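Local coordinates for protein putative acyl-CoA thioester hydrolase YbhC (Escherichia coli K-12, PDB 3GRH) that is a putative thioesterase of the outer membrane, built on the pectinesterase beta-helix but unable to bind pectin or act as a pectinesterase, at residues N222-A227 with R245-F250. Sequence-based numbering, arbitrary orientation.
Sequences NHPAVA and RQNTFF
Asn222 meets Gln246 amide to amide: its OD1 accepts a hydrogen bond from Gln246 NE2 (2.7 Å, N-H...O 166°), and the oxygen lies almost in the plane of the donating amide. With CG of Asn222 opposite the backbone N (chi1 -176°), the turn about CB-CG then brings OD1 to that donor. At His223 the backbone N gives a second bond, 2.9 Å to Gln246 OE1, reaching the oxygen from 43° out of its carbonyl plane. The His223 ring leads away to Asp219 and Asp149, while His223 O is bridged by a water to Gln246 N. Pro224 lies alongside the glutamine, and its CB rests 3.4 Å from Asn247 OD1, which also accepts a longer bond from NE2. Three hydrogen bonds thus engage both ends of the Gln246 amide and fix its rotation; an alanine here would probably leave His223 N, Asn222 OD1 and Asn247 OD1 without this mate and open a gap beside Pro224. Ala225 N then bonds to Gln246 O (3.1 Å), and a second water ties Ala225 O to Gln246 O and Arg245 N. Val226 sends its CA hydrogen to Asn247 O, with CA and O 3.3 Å apart, and turns CG1 against Phe250 CB at 4.0 Å. Ala227 N closes the series on Thr248 O. Backbone bonds from Ala225 and Ala227 join the approaches to parallel strands 228-230 and 249-251, neighbouring coils of the beta-helix. Asn247, whose ND2 bonds to Ser283, has its side chain about 4 Å from that of Asp280, the predicted nucleophile. The Gln246 amide, held by three hydrogen bonds, is therefore consistent with second-shell positioning of Asn247 beside that residue.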
loop_
_atom_site.group_PDB
_atom_site.type_symbol
_atom_site.label_atom_id
_atom_site.label_comp_id
_atom_site.label_asym_id
_atom_site.label_seq_id
_atom_site.Cartn_x
_atom_site.Cartn_y
_atom_site.Cartn_z
ATOM N N ASN A 222 7.531 18.115 -3.558
ATOM C CA ASN A 222 6.311 17.316 -3.622
ATOM C C ASN A 222 6.014 16.870 -5.040
ATOM O O ASN A 222 5.731 17.699 -5.937
ATOM C CB ASN A 222 5.155 18.147 -3.045
ATOM C CG ASN A 222 3.840 17.372 -2.985
ATOM O OD1 ASN A 222 3.777 16.298 -2.421
ATOM N ND2 ASN A 222 2.767 17.959 -3.559
ATOM N N HIS A 223 6.079 15.548 -5.266
ATOM C CA HIS A 223 5.822 14.932 -6.530
ATOM C C HIS A 223 5.153 13.600 -6.359
ATOM O O HIS A 223 5.795 12.589 -6.572
ATOM C CB HIS A 223 7.145 14.745 -7.262
ATOM C CG HIS A 223 7.763 16.042 -7.679
ATOM N ND1 HIS A 223 7.206 16.829 -8.654
ATOM C CD2 HIS A 223 8.886 16.671 -7.266
ATOM C CE1 HIS A 223 7.959 17.919 -8.812
ATOM N NE2 HIS A 223 8.984 17.847 -7.972
ATOM N N PRO A 224 3.881 13.612 -5.964
ATOM C CA PRO A 224 3.160 12.343 -5.754
ATOM C C PRO A 224 3.138 11.579 -7.059
ATOM O O PRO A 224 2.740 12.087 -8.097
ATOM C CB PRO A 224 1.770 12.797 -5.342
ATOM C CG PRO A 224 1.915 14.232 -5.052
ATOM C CD PRO A 224 2.993 14.776 -5.833
ATOM N N ALA A 225 3.492 10.312 -7.024
ATOM C CA ALA A 225 3.498 9.524 -8.191
ATOM C C ALA A 225 3.246 8.051 -7.811
ATOM O O ALA A 225 4.183 7.218 -7.698
ATOM C CB ALA A 225 4.806 9.709 -8.878
ATOM N N VAL A 226 1.965 7.745 -7.722
ATOM C CA VAL A 226 1.555 6.439 -7.258
ATOM C C VAL A 226 1.833 5.380 -8.290
ATOM O O VAL A 226 1.541 5.555 -9.480
ATOM C CB VAL A 226 0.030 6.471 -6.884
ATOM C CG1 VAL A 226 -0.422 5.077 -6.452
ATOM C CG2 VAL A 226 -0.263 7.521 -5.825
ATOM N N ALA A 227 2.384 4.254 -7.833
ATOM C CA ALA A 227 2.574 3.081 -8.644
ATOM C C ALA A 227 1.289 2.267 -8.637
ATOM O O ALA A 227 0.719 2.036 -9.639
ATOM C CB ALA A 227 3.722 2.270 -8.155
ATOM N N ARG A 245 8.775 6.464 -5.753
ATOM C CA ARG A 245 9.520 7.430 -4.921
ATOM C C ARG A 245 8.505 7.966 -3.927
ATOM O O ARG A 245 8.308 7.356 -2.893
ATOM C CB ARG A 245 10.192 8.482 -5.702
ATOM C CG ARG A 245 11.249 7.981 -6.629
ATOM C CD ARG A 245 12.441 7.512 -5.968
ATOM N NE ARG A 245 13.421 7.055 -6.981
ATOM C CZ ARG A 245 13.663 5.780 -7.287
ATOM N NH1 ARG A 245 13.035 4.781 -6.699
ATOM N NH2 ARG A 245 14.631 5.481 -8.191
ATOM N N GLN A 246 7.748 9.012 -4.274
ATOM C CA GLN A 246 6.719 9.527 -3.336
ATOM C C GLN A 246 5.375 8.904 -3.581
ATOM O O GLN A 246 4.890 8.901 -4.665
ATOM C CB GLN A 246 6.640 11.059 -3.424
ATOM C CG GLN A 246 5.823 11.701 -2.405
ATOM C CD GLN A 246 5.632 13.150 -2.599
ATOM O OE1 GLN A 246 6.552 13.824 -3.006
ATOM N NE2 GLN A 246 4.387 13.649 -2.371
ATOM N N ASN A 247 4.798 8.330 -2.531
ATOM C CA ASN A 247 3.467 7.720 -2.524
ATOM C C ASN A 247 3.400 6.490 -3.442
ATOM O O ASN A 247 2.358 6.258 -4.091
ATOM C CB ASN A 247 2.392 8.714 -2.955
ATOM C CG ASN A 247 2.230 9.884 -2.025
ATOM O OD1 ASN A 247 2.436 11.043 -2.453
ATOM N ND2 ASN A 247 1.863 9.627 -0.771
ATOM N N THR A 248 4.388 5.590 -3.388
ATOM C CA THR A 248 4.405 4.408 -4.172
ATOM C C THR A 248 3.158 3.511 -4.153
ATOM O O THR A 248 2.657 3.159 -5.212
ATOM C CB THR A 248 5.612 3.603 -3.723
ATOM O OG1 THR A 248 6.797 4.393 -3.907
ATOM C CG2 THR A 248 5.716 2.363 -4.524
ATOM N N PHE A 249 2.681 3.194 -2.962
ATOM C CA PHE A 249 1.539 2.321 -2.768
ATOM C C PHE A 249 0.489 3.122 -1.997
ATOM O O PHE A 249 0.793 3.629 -0.935
ATOM C CB PHE A 249 2.015 1.092 -2.027
ATOM C CG PHE A 249 0.920 0.069 -1.781
ATOM C CD1 PHE A 249 -0.030 -0.266 -2.764
ATOM C CD2 PHE A 249 0.864 -0.602 -0.606
ATOM C CE1 PHE A 249 -0.977 -1.251 -2.524
ATOM C CE2 PHE A 249 -0.113 -1.565 -0.368
ATOM C CZ PHE A 249 -0.995 -1.887 -1.305
ATOM N N PHE A 250 -0.742 3.222 -2.540
ATOM C CA PHE A 250 -1.788 4.037 -1.949
ATOM C C PHE A 250 -3.017 3.165 -1.804
ATOM O O PHE A 250 -3.462 2.561 -2.772
ATOM C CB PHE A 250 -2.109 5.214 -2.850
ATOM C CG PHE A 250 -2.556 6.429 -2.093
ATOM C CD1 PHE A 250 -1.730 7.510 -1.991
ATOM C CD2 PHE A 250 -3.699 6.416 -1.333
ATOM C CE1 PHE A 250 -2.090 8.631 -1.231
ATOM C CE2 PHE A 250 -4.090 7.511 -0.570
ATOM C CZ PHE A 250 -3.299 8.623 -0.523
HETATM O O HOH W 1 7.972 10.962 -6.506
HETATM O O HOH W 2 6.507 7.522 -6.880
#